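Local coordinates for protein Aac(6')-ib (Escherichia coli, PDB 2BUE) that probably transfers the acetyl group of acetyl-CoA to the 6'-amino group of aminoglycoside antibiotics such as kanamycin B, which confers resistance to them, at residues G102-T110 / V178-Y187; W42-W52 / D118-L127. The protein carries 2 engineered substitutions. One frame throughout, in Å; residues are numbered along the deposited sequence. Where two conformers were deposited one is given.

How the contacts relate
Both contacts reach the same mixed sheet of the GNAT fold and both touch ribostamycin, but from separate places: their centres lie about 23 Å apart and their nearest atoms about 7 Å. Contact 1 is a surface contact without buried touching residues, in which the loop 102-110 leans on the hairpin 178-187 at the sheet's edge. Rings meet a proline, a threonine and a tyrosine there, and the polar link between its segments runs through one water. Contact 2 is largely buried, with nine of fourteen touching residues in that class. It packs the helical segment 42-52 on strand 114-121, adds direct side-chain-to-carbonyl hydrogen bonds, and also borders coenzyme A.

Contact 1 of 2, residues G102-T110 / V178-Y187; sequences GDGWWEEET and VTTPDGPAVY. Engineered in segment 102-110: Trp105 (natural residue Arg). Engineered in segment 178-187: Asp182 (natural residue Tyr). With RIO (ribostamycin), chain C.
Trp105, an engineered residue, is sandwiched between the protein and the antibiotic. Pro181 covers one face of its indole, with CG 3.4 Å from the centroid of the five-membered ring, a CH-pi contact. Ribostamycin covers the opposite face, its C6 lying 3.5 Å from Trp105 CE3. At the edge, near the ring plane, the carboxylate of the engineered Asp182 places OD2 3.5 Å from Trp105 CH2, its plane turned 85° from the indole. One face of the Trp106 ring is taken by Trp105 CE3, while ribostamycin N1 lies at its edge, 3.0 Å from Trp106 NE1; both tryptophans belong to the ribostamycin pocket. The six-membered ring of Trp106 meets Tyr187 obliquely, planes at 42°, with CZ3 3.8 Å from Tyr187 CE1. CG of Tyr187 is anti to the backbone N (chi1 -169°), which brings the hydroxyl near Glu109. A water joins the two, donating to Glu109 OE1 at 2.6 Å and to Tyr187 OH at 2.9 Å; that hydroxyl also hydrogen-bonds Gln153 OE1, and Glu109 OE2 accepts from Asp111 N. Thr180 OG1 ties the hairpin turn together, accepting from Asp182 N in an ST turn and donating to Gly183 O at 2.7 Å. The loop between strands 88-97 and 114-121 thus rests on the hairpin of strands 173-180, outermost in the sheet, and 183-191, with Tyr96 of strand 88-97 meeting the Trp106 ring.

Contact 2 of 2, residues W42-W52 / D118-L127; sequences WLNRSHIVEWW and DQLLANASQL. With RIO (ribostamycin), chain C.
Ala122 O takes a hydrogen bond from Arg45 NH1 at 2.8 Å, the donor standing 63° out of the carbonyl plane although the oxygen lies in the guanidinium plane. The same NH1 makes a weak bond to Asn123 OD1, while Arg45 NH2 is salt-bridged to Glu41. This joins the N-cap of helix 46-49 to the residues just after strand 114-121, in the GNAT fold a strand that lines the coenzyme A site: Gln119 O and Leu121 N both hydrogen-bond the cofactor. His47 NE2 donates to Leu121 O at 2.9 Å with an N-H...O angle of 158°; chi1 of 74° places CG between the backbone N and the carbonyl carbon, and the ring turns its edge to that oxygen. On the preceding helix 36-43, Trp42 takes Ala122 CB over its face, 3.4 Å from the centroid of its five-membered ring. Leu120 wedges between Ile48 and Trp52, CD1 touching Ile48 CD1 at 3.6 Å and CD2 lying 3.8 Å from the centroid of the Trp52 six-membered ring. Ribostamycin C13 covers the opposite indole face, and Trp52 NE1 hydrogen-bonds Tyr68 OH. Asp118 OD1 accepts from both ribostamycin N2 and N3, each at 2.8 Å.

Contact 1 of 2, residues G102-T110 / V178-Y187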
loop_
_atom_site.group_PDB
_atom_site.type_symbol
_atom_site.label_atom_id
_atom_site.label_comp_id
_atom_site.label_asym_id
_atom_site.label_seq_id
_atom_site.Cartn_x
_atom_site.Cartn_y
_atom_site.Cartn_z
ATOM N N GLY A 102 12.687 -5.682 5.547
ATOM C CA GLY A 102 14.112 -5.316 5.716
ATOM C C GLY A 102 14.498 -4.947 7.144
ATOM O O GLY A 102 13.634 -4.704 7.981
ATOM N N ASP A 103 15.804 -4.902 7.410
ATOM C CA ASP A 103 16.328 -4.500 8.712
ATOM C C ASP A 103 15.681 -3.191 9.184
ATOM O O ASP A 103 15.570 -2.217 8.434
ATOM C CB ASP A 103 17.858 -4.319 8.632
ATOM C CG ASP A 103 18.565 -4.460 9.994
ATOM O OD1 ASP A 103 17.920 -4.791 11.019
ATOM O OD2 ASP A 103 19.805 -4.249 10.034
ATOM N N GLY A 104 15.246 -3.198 10.431
ATOM C CA GLY A 104 14.657 -2.023 11.042
ATOM C C GLY A 104 13.146 -1.989 10.944
ATOM O O GLY A 104 12.504 -1.231 11.668
ATOM N N TRP A 105 12.583 -2.778 10.015
ATOM C CA TRP A 105 11.136 -2.769 9.781
ATOM C C TRP A 105 10.417 -3.860 10.577
ATOM O O TRP A 105 10.796 -5.039 10.503
ATOM C CB TRP A 105 10.831 -2.948 8.289
ATOM C CG TRP A 105 11.168 -1.758 7.464
ATOM C CD1 TRP A 105 12.284 -1.576 6.682
ATOM C CD2 TRP A 105 10.362 -0.592 7.300
ATOM N NE1 TRP A 105 12.217 -0.351 6.042
ATOM C CE2 TRP A 105 11.066 0.291 6.432
ATOM C CE3 TRP A 105 9.136 -0.178 7.848
ATOM C CZ2 TRP A 105 10.560 1.560 6.068
ATOM C CZ3 TRP A 105 8.625 1.072 7.481
ATOM C CH2 TRP A 105 9.337 1.930 6.604
ATOM N N TRP A 106 9.390 -3.451 11.329
ATOM C CA TRP A 106 8.477 -4.365 12.039
ATOM C C TRP A 106 9.219 -5.376 12.899
ATOM O O TRP A 106 8.865 -6.552 12.933
ATOM C CB TRP A 106 7.467 -5.035 11.048
ATOM C CG TRP A 106 6.988 -3.976 10.098
ATOM C CD1 TRP A 106 7.165 -3.936 8.744
ATOM C CD2 TRP A 106 6.363 -2.733 10.459
ATOM N NE1 TRP A 106 6.668 -2.760 8.229
ATOM C CE2 TRP A 106 6.170 -1.998 9.255
ATOM C CE3 TRP A 106 5.924 -2.181 11.672
ATOM C CZ2 TRP A 106 5.583 -0.723 9.236
ATOM C CZ3 TRP A 106 5.344 -0.890 11.660
ATOM C CH2 TRP A 106 5.161 -0.189 10.441
ATOM N N GLU A 107 10.224 -4.895 13.631
ATOM C CA GLU A 107 11.095 -5.782 14.417
ATOM C C GLU A 107 10.432 -6.416 15.647
ATOM O O GLU A 107 10.960 -7.395 16.213
ATOM C CB GLU A 107 12.383 -5.050 14.811
ATOM C CG GLU A 107 13.275 -4.717 13.622
ATOM C CD GLU A 107 14.603 -4.116 14.027
ATOM O OE1 GLU A 107 14.671 -3.486 15.104
ATOM O OE2 GLU A 107 15.571 -4.267 13.252
ATOM N N GLU A 108 9.292 -5.870 16.068
ATOM C CA GLU A 108 8.506 -6.464 17.183
ATOM C C GLU A 108 7.439 -7.439 16.705
ATOM O O GLU A 108 6.764 -8.079 17.527
ATOM C CB GLU A 108 7.819 -5.401 18.056
ATOM C CG GLU A 108 8.684 -4.205 18.474
ATOM C CD GLU A 108 10.094 -4.577 18.886
ATOM O OE1 GLU A 108 10.271 -5.520 19.700
ATOM O OE2 GLU A 108 11.041 -3.904 18.399
ATOM N N GLU A 109 7.256 -7.534 15.384
ATOM C CA GLU A 109 6.229 -8.440 14.871
ATOM C C GLU A 109 6.581 -9.907 15.178
ATOM O O GLU A 109 7.761 -10.286 15.162
ATOM C CB GLU A 109 6.011 -8.237 13.369
ATOM C CG GLU A 109 4.837 -9.062 12.810
ATOM C CD GLU A 109 3.520 -8.763 13.508
ATOM O OE1 GLU A 109 2.943 -7.698 13.224
ATOM O OE2 GLU A 109 3.041 -9.605 14.304
ATOM N N THR A 110 5.555 -10.697 15.490
ATOM C CA THR A 110 5.721 -12.129 15.736
ATOM C C THR A 110 4.781 -12.993 14.888
ATOM O O THR A 110 4.991 -14.217 14.770
ATOM C CB THR A 110 5.487 -12.464 17.242
ATOM O OG1 THR A 110 4.127 -12.210 17.583
ATOM C CG2 THR A 110 6.383 -11.592 18.125
ATOM N N VAL A 178 4.503 4.737 15.984
ATOM C CA VAL A 178 5.630 3.826 16.020
ATOM C C VAL A 178 6.849 4.365 15.269
ATOM O O VAL A 178 6.699 5.134 14.286
ATOM C CB VAL A 178 5.213 2.432 15.454
ATOM C CG1 VAL A 178 4.077 1.838 16.292
ATOM C CG2 VAL A 178 4.803 2.547 13.983
ATOM N N THR A 179 8.033 3.948 15.727
ATOM C CA THR A 179 9.278 4.349 15.097
ATOM C C THR A 179 9.596 3.385 13.979
ATOM O O THR A 179 9.722 2.193 14.234
ATOM C CB THR A 179 10.465 4.358 16.089
ATOM O OG1 THR A 179 10.154 5.279 17.141
ATOM C CG2 THR A 179 11.715 4.833 15.376
ATOM N N THR A 180 9.716 3.908 12.757
ATOM C CA THR A 180 10.123 3.089 11.581
ATOM C C THR A 180 11.387 3.656 10.926
ATOM O O THR A 180 11.792 4.801 11.218
ATOM C CB THR A 180 9.009 3.061 10.506
ATOM O OG1 THR A 180 9.040 4.297 9.756
ATOM C CG2 THR A 180 7.612 2.825 11.127
ATOM N N PRO A 181 12.023 2.880 10.029
ATOM C CA PRO A 181 13.153 3.439 9.257
ATOM C C PRO A 181 12.827 4.713 8.469
ATOM O O PRO A 181 13.739 5.490 8.128
ATOM C CB PRO A 181 13.544 2.285 8.324
ATOM C CG PRO A 181 13.163 1.055 9.099
ATOM C CD PRO A 181 11.830 1.443 9.747
ATOM N N ASP A 182 11.545 4.950 8.200
ATOM C CA ASP A 182 11.104 6.168 7.508
ATOM C C ASP A 182 10.554 7.209 8.491
ATOM O O ASP A 182 9.794 8.105 8.097
ATOM C CB ASP A 182 10.059 5.846 6.436
ATOM C CG ASP A 182 10.673 5.133 5.223
ATOM O OD1 ASP A 182 11.920 5.162 5.104
ATOM O OD2 ASP A 182 9.919 4.567 4.405
ATOM N N GLY A 183 10.949 7.074 9.755
ATOM C CA GLY A 183 10.507 7.997 10.821
ATOM C C GLY A 183 9.278 7.523 11.579
ATOM O O GLY A 183 8.763 6.426 11.350
ATOM N N PRO A 184 8.770 8.363 12.481
ATOM C CA PRO A 184 7.537 8.068 13.204
ATOM C C PRO A 184 6.421 7.859 12.185
ATOM O O PRO A 184 6.368 8.576 11.182
ATOM C CB PRO A 184 7.271 9.374 13.996
ATOM C CG PRO A 184 8.607 10.030 14.086
ATOM C CD PRO A 184 9.342 9.680 12.835
ATOM N N ALA A 185 5.549 6.881 12.449
ATOM C CA ALA A 185 4.412 6.611 11.603
ATOM C C ALA A 185 3.195 6.348 12.465
ATOM O O ALA A 185 3.321 5.946 13.629
ATOM C CB ALA A 185 4.684 5.385 10.695
ATOM N N VAL A 186 2.024 6.585 11.888
ATOM C CA VAL A 186 0.780 6.264 12.578
ATOM C C VAL A 186 0.444 4.817 12.215
ATOM O O VAL A 186 0.057 4.545 11.083
ATOM C CB VAL A 186 -0.349 7.225 12.198
ATOM C CG1 VAL A 186 -1.659 6.829 12.885
ATOM C CG2 VAL A 186 0.054 8.673 12.597
ATOM N N TYR A 187 0.611 3.913 13.182
ATOM C CA TYR A 187 0.345 2.494 12.951
ATOM C C TYR A 187 -1.171 2.274 12.938
ATOM O O TYR A 187 -1.881 2.630 13.890
ATOM C CB TYR A 187 0.984 1.681 14.058
ATOM C CG TYR A 187 0.973 0.221 13.752
ATOM C CD1 TYR A 187 1.678 -0.290 12.641
ATOM C CD2 TYR A 187 0.263 -0.658 14.561
ATOM C CE1 TYR A 187 1.676 -1.674 12.359
ATOM C CE2 TYR A 187 0.239 -2.045 14.280
ATOM C CZ TYR A 187 0.931 -2.531 13.176
ATOM O OH TYR A 187 0.864 -3.882 12.908
HETATM O O1 RIO C . 8.338 1.172 -2.060
HETATM C C1 RIO C . 8.993 -0.062 -2.389
HETATM C C2 RIO C . 10.300 -0.145 -1.590
HETATM O O2 RIO C . 10.205 0.556 -0.333
HETATM C C3 RIO C . 9.793 -0.358 0.696
HETATM O O3 RIO C . 8.421 -0.116 1.073
HETATM C C4 RIO C . 8.235 0.114 2.525
HETATM C C5 RIO C . 8.053 -1.220 3.304
HETATM O O4 RIO C . 9.216 -2.022 3.192
HETATM C C6 RIO C . 7.696 -1.034 4.790
HETATM N N1 RIO C . 7.373 -2.367 5.377
HETATM C C7 RIO C . 6.464 -0.101 4.934
HETATM C C8 RIO C . 6.733 1.252 4.242
HETATM N N2 RIO C . 5.561 2.143 4.473
HETATM C C9 RIO C . 7.004 1.050 2.711
HETATM O O5 RIO C . 7.380 2.368 2.216
HETATM C C10 RIO C . 6.832 2.677 0.933
HETATM O O6 RIO C . 5.537 3.214 1.052
HETATM C C11 RIO C . 5.446 4.552 1.659
HETATM C C12 RIO C . 3.966 4.983 1.523
HETATM N N3 RIO C . 3.139 4.308 2.535
HETATM C C13 RIO C . 6.385 5.564 0.934
HETATM O O7 RIO C . 6.369 6.801 1.686
HETATM C C14 RIO C . 7.824 4.996 0.861
HETATM O O8 RIO C . 8.754 5.914 0.218
HETATM C C15 RIO C . 7.829 3.614 0.188
HETATM N N4 RIO C . 9.164 3.016 0.157
HETATM C C16 RIO C . 10.041 -1.777 0.123
HETATM O O9 RIO C . 11.004 -2.393 0.963
HETATM C C17 RIO C . 10.754 -1.539 -1.220
HETATM O O10 RIO C . 12.184 -1.484 -0.958
HETATM O O HOH W 1 1.213 -6.261 14.573
#

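Contact 2 of 2, residues W42-W52 / D118-L127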
loop_
_atom_site.group_PDB
_atom_site.type_symbol
_atom_site.label_atom_id
_atom_site.label_comp_id
_atom_site.label_asym_id
_atom_site.label_seq_id
_atom_site.Cartn_x
_atom_site.Cartn_y
_atom_site.Cartn_z
ATOM N N TRP A 42 5.069 7.846 -12.935
ATOM C CA TRP A 42 4.231 8.120 -11.753
ATOM C C TRP A 42 5.016 8.619 -10.541
ATOM O O TRP A 42 4.612 9.601 -9.891
ATOM C CB TRP A 42 3.449 6.866 -11.355
ATOM C CG TRP A 42 2.396 6.456 -12.338
ATOM C CD1 TRP A 42 1.985 7.132 -13.460
ATOM C CD2 TRP A 42 1.598 5.276 -12.253
ATOM N NE1 TRP A 42 0.970 6.426 -14.089
ATOM C CE2 TRP A 42 0.715 5.284 -13.362
ATOM C CE3 TRP A 42 1.546 4.204 -11.338
ATOM C CZ2 TRP A 42 -0.229 4.257 -13.583
ATOM C CZ3 TRP A 42 0.609 3.178 -11.553
ATOM C CH2 TRP A 42 -0.276 3.224 -12.666
ATOM N N LEU A 43 6.116 7.940 -10.218
ATOM C CA LEU A 43 6.887 8.245 -9.017
ATOM C C LEU A 43 7.570 9.621 -9.067
ATOM O O LEU A 43 8.083 10.110 -8.062
ATOM C CB LEU A 43 7.902 7.129 -8.695
ATOM C CG LEU A 43 7.267 5.794 -8.277
ATOM C CD1 LEU A 43 8.379 4.773 -8.149
ATOM C CD2 LEU A 43 6.504 5.941 -6.939
ATOM N N ASN A 44 7.566 10.224 -10.252
ATOM C CA ASN A 44 8.094 11.571 -10.432
ATOM C C ASN A 44 7.031 12.659 -10.613
ATOM O O ASN A 44 7.358 13.828 -10.926
ATOM C CB ASN A 44 9.113 11.562 -11.582
ATOM C CG ASN A 44 10.436 10.932 -11.160
ATOM O OD1 ASN A 44 11.267 11.582 -10.513
ATOM N ND2 ASN A 44 10.637 9.671 -11.519
ATOM N N ARG A 45 5.771 12.293 -10.434
ATOM C CA ARG A 45 4.701 13.293 -10.423
ATOM C C ARG A 45 4.678 13.994 -9.069
ATOM O O ARG A 45 4.834 13.346 -8.029
ATOM C CB ARG A 45 3.361 12.672 -10.778
ATOM C CG ARG A 45 3.361 12.093 -12.196
ATOM C CD ARG A 45 2.019 11.552 -12.583
ATOM N NE ARG A 45 2.033 11.194 -14.003
ATOM C CZ ARG A 45 1.092 10.485 -14.606
ATOM N NH1 ARG A 45 0.033 10.043 -13.926
ATOM N NH2 ARG A 45 1.211 10.214 -15.894
ATOM N N SER A 46 4.513 15.319 -9.075
ATOM C CA SER A 46 4.640 16.099 -7.841
ATOM C C SER A 46 3.724 15.628 -6.698
ATOM O O SER A 46 4.150 15.606 -5.540
ATOM C CB SER A 46 4.436 17.591 -8.120
ATOM O OG SER A 46 3.158 17.832 -8.672
ATOM N N HIS A 47 2.484 15.244 -7.009
ATOM C CA HIS A 47 1.557 14.814 -5.936
ATOM C C HIS A 47 1.971 13.507 -5.252
ATOM O O HIS A 47 1.511 13.188 -4.154
ATOM C CB HIS A 47 0.117 14.715 -6.434
ATOM C CG HIS A 47 -0.152 13.537 -7.313
ATOM N ND1 HIS A 47 0.153 13.522 -8.661
ATOM C CD2 HIS A 47 -0.729 12.337 -7.044
ATOM C CE1 HIS A 47 -0.222 12.366 -9.179
ATOM N NE2 HIS A 47 -0.749 11.623 -8.218
ATOM N N ILE A 48 2.830 12.754 -5.927
ATOM C CA ILE A 48 3.338 11.485 -5.421
ATOM C C ILE A 48 4.678 11.690 -4.692
ATOM O O ILE A 48 4.906 11.177 -3.591
ATOM C CB ILE A 48 3.451 10.449 -6.590
ATOM C CG1 ILE A 48 2.029 10.067 -7.056
ATOM C CG2 ILE A 48 4.210 9.190 -6.128
ATOM C CD1 ILE A 48 1.924 9.385 -8.403
ATOM N N VAL A 49 5.559 12.461 -5.306
ATOM C CA VAL A 49 6.847 12.774 -4.698
ATOM C C VAL A 49 6.667 13.288 -3.254
ATOM O O VAL A 49 7.453 12.953 -2.366
ATOM C CB VAL A 49 7.626 13.802 -5.551
ATOM C CG1 VAL A 49 8.854 14.271 -4.822
ATOM C CG2 VAL A 49 8.023 13.174 -6.873
ATOM N N GLU A 50 5.622 14.086 -3.048
ATOM C CA GLU A 50 5.312 14.669 -1.745
ATOM C C GLU A 50 5.275 13.634 -0.600
ATOM O O GLU A 50 5.745 13.911 0.525
ATOM C CB GLU A 50 3.976 15.417 -1.845
ATOM C CG GLU A 50 3.511 16.047 -0.543
ATOM C CD GLU A 50 2.295 16.951 -0.703
ATOM O OE1 GLU A 50 1.550 16.841 -1.708
ATOM O OE2 GLU A 50 2.096 17.796 0.200
ATOM N N TRP A 51 4.760 12.441 -0.898
ATOM C CA TRP A 51 4.450 11.434 0.135
ATOM C C TRP A 51 5.152 10.087 -0.084
ATOM O O TRP A 51 4.978 9.149 0.688
ATOM C CB TRP A 51 2.936 11.200 0.185
ATOM C CG TRP A 51 2.137 12.428 0.541
ATOM C CD1 TRP A 51 1.227 13.080 -0.245
ATOM C CD2 TRP A 51 2.201 13.162 1.775
ATOM N NE1 TRP A 51 0.708 14.166 0.426
ATOM C CE2 TRP A 51 1.291 14.243 1.665
ATOM C CE3 TRP A 51 2.934 13.004 2.960
ATOM C CZ2 TRP A 51 1.090 15.168 2.706
ATOM C CZ3 TRP A 51 2.742 13.927 3.992
ATOM C CH2 TRP A 51 1.835 14.995 3.849
ATOM N N TRP A 52 5.926 9.992 -1.161
ATOM C CA TRP A 52 6.492 8.723 -1.562
ATOM C C TRP A 52 7.894 8.918 -2.039
ATOM O O TRP A 52 8.138 9.682 -2.976
ATOM C CB TRP A 52 5.688 8.111 -2.701
ATOM C CG TRP A 52 5.967 6.650 -2.919
ATOM C CD1 TRP A 52 7.134 6.073 -3.386
ATOM C CD2 TRP A 52 5.063 5.582 -2.673
ATOM N NE1 TRP A 52 6.993 4.698 -3.437
ATOM C CE2 TRP A 52 5.728 4.376 -3.018
ATOM C CE3 TRP A 52 3.742 5.518 -2.198
ATOM C CZ2 TRP A 52 5.120 3.128 -2.897
ATOM C CZ3 TRP A 52 3.130 4.265 -2.085
ATOM C CH2 TRP A 52 3.825 3.090 -2.431
ATOM N N ASP A 118 0.842 -0.423 1.029
ATOM C CA ASP A 118 1.174 0.976 0.659
ATOM C C ASP A 118 0.562 1.178 -0.712
ATOM O O ASP A 118 0.444 0.226 -1.487
ATOM C CB ASP A 118 2.685 1.174 0.554
ATOM C CG ASP A 118 3.422 0.795 1.825
ATOM O OD1 ASP A 118 3.371 1.570 2.798
ATOM O OD2 ASP A 118 4.049 -0.277 1.825
ATOM N N GLN A 119 0.138 2.397 -1.024
ATOM C CA GLN A 119 -0.457 2.626 -2.336
ATOM C C GLN A 119 -0.478 4.100 -2.715
ATOM O O GLN A 119 -0.270 4.987 -1.873
ATOM C CB GLN A 119 -1.877 2.019 -2.434
ATOM C CG GLN A 119 -2.968 2.812 -1.774
ATOM C CD GLN A 119 -2.844 2.868 -0.293
ATOM O OE1 GLN A 119 -2.587 1.852 0.370
ATOM N NE2 GLN A 119 -3.067 4.062 0.264
ATOM N N LEU A 120 -0.661 4.320 -4.006
ATOM C CA LEU A 120 -0.713 5.674 -4.554
ATOM C C LEU A 120 -1.655 5.683 -5.762
ATOM O O LEU A 120 -1.782 4.686 -6.484
ATOM C CB LEU A 120 0.691 6.153 -4.952
ATOM C CG LEU A 120 1.395 5.364 -6.075
ATOM C CD1 LEU A 120 1.073 5.966 -7.453
ATOM C CD2 LEU A 120 2.906 5.304 -5.848
ATOM N N LEU A 121 -2.300 6.830 -5.962
ATOM C CA LEU A 121 -3.082 7.088 -7.167
ATOM C C LEU A 121 -2.236 7.891 -8.163
ATOM O O LEU A 121 -1.645 8.924 -7.825
ATOM C CB LEU A 121 -4.354 7.884 -6.821
ATOM C CG LEU A 121 -5.439 7.136 -6.033
ATOM C CD1 LEU A 121 -6.643 8.083 -5.775
ATOM C CD2 LEU A 121 -5.849 5.862 -6.791
ATOM N N ALA A 122 -2.224 7.421 -9.399
ATOM C CA ALA A 122 -1.367 7.964 -10.449
ATOM C C ALA A 122 -1.678 9.415 -10.861
ATOM O O ALA A 122 -0.760 10.160 -11.204
ATOM C CB ALA A 122 -1.450 7.059 -11.680
ATOM N N ASN A 123 -2.961 9.790 -10.835
ATOM C CA ASN A 123 -3.434 11.024 -11.490
ATOM C C ASN A 123 -3.909 12.083 -10.500
ATOM O O ASN A 123 -4.844 11.850 -9.732
ATOM C CB ASN A 123 -4.552 10.687 -12.480
ATOM C CG ASN A 123 -4.078 9.776 -13.615
ATOM O OD1 ASN A 123 -3.052 10.033 -14.246
ATOM N ND2 ASN A 123 -4.796 8.699 -13.849
ATOM N N ALA A 124 -3.256 13.246 -10.516
ATOM C CA ALA A 124 -3.611 14.331 -9.602
ATOM C C ALA A 124 -5.103 14.645 -9.685
ATOM O O ALA A 124 -5.744 14.936 -8.673
ATOM C CB ALA A 124 -2.791 15.575 -9.917
ATOM N N SER A 125 -5.646 14.556 -10.893
ATOM C CA SER A 125 -7.056 14.894 -11.154
ATOM C C SER A 125 -8.048 13.957 -10.466
ATOM O O SER A 125 -9.230 14.296 -10.308
ATOM C CB SER A 125 -7.334 14.947 -12.663
ATOM O OG SER A 125 -7.256 13.665 -13.260
ATOM N N GLN A 126 -7.559 12.789 -10.043
ATOM C CA GLN A 126 -8.426 11.757 -9.477
ATOM C C GLN A 126 -8.323 11.632 -7.961
ATOM O O GLN A 126 -8.890 10.693 -7.398
ATOM C CB GLN A 126 -8.157 10.395 -10.158
ATOM C CG GLN A 126 -8.542 10.329 -11.639
ATOM C CD GLN A 126 -8.219 8.995 -12.309
ATOM O OE1 GLN A 126 -7.111 8.466 -12.193
ATOM N NE2 GLN A 126 -9.197 8.443 -13.023
ATOM N N LEU A 127 -7.624 12.563 -7.305
ATOM C CA LEU A 127 -7.460 12.556 -5.841
ATOM C C LEU A 127 -8.689 13.123 -5.147
ATOM O O LEU A 127 -9.378 13.972 -5.711
ATOM C CB LEU A 127 -6.236 13.367 -5.399
ATOM C CG LEU A 127 -4.865 12.978 -5.972
ATOM C CD1 LEU A 127 -3.750 13.918 -5.511
ATOM C CD2 LEU A 127 -4.524 11.514 -5.628
HETATM O O1 RIO C . 8.338 1.172 -2.060
HETATM C C1 RIO C . 8.993 -0.062 -2.389
HETATM C C2 RIO C . 10.300 -0.145 -1.590
HETATM O O2 RIO C . 10.205 0.556 -0.333
HETATM C C3 RIO C . 9.793 -0.358 0.696
HETATM O O3 RIO C . 8.421 -0.116 1.073
HETATM C C4 RIO C . 8.235 0.114 2.525
HETATM C C5 RIO C . 8.053 -1.220 3.304
HETATM O O4 RIO C . 9.216 -2.022 3.192
HETATM C C6 RIO C . 7.696 -1.034 4.790
HETATM N N1 RIO C . 7.373 -2.367 5.377
HETATM C C7 RIO C . 6.464 -0.101 4.934
HETATM C C8 RIO C . 6.733 1.252 4.242
HETATM N N2 RIO C . 5.561 2.143 4.473
HETATM C C9 RIO C . 7.004 1.050 2.711
HETATM O O5 RIO C . 7.380 2.368 2.216
HETATM C C10 RIO C . 6.832 2.677 0.933
HETATM O O6 RIO C . 5.537 3.214 1.052
HETATM C C11 RIO C . 5.446 4.552 1.659
HETATM C C12 RIO C . 3.966 4.983 1.523
HETATM N N3 RIO C . 3.139 4.308 2.535
HETATM C C13 RIO C . 6.385 5.564 0.934
HETATM O O7 RIO C . 6.369 6.801 1.686
HETATM C C14 RIO C . 7.824 4.996 0.861
HETATM O O8 RIO C . 8.754 5.914 0.218
HETATM C C15 RIO C . 7.829 3.614 0.188
HETATM N N4 RIO C . 9.164 3.016 0.157
HETATM C C16 RIO C . 10.041 -1.777 0.123
HETATM O O9 RIO C . 11.004 -2.393 0.963
HETATM C C17 RIO C . 10.754 -1.539 -1.220
HETATM O O10 RIO C . 12.184 -1.484 -0.958
#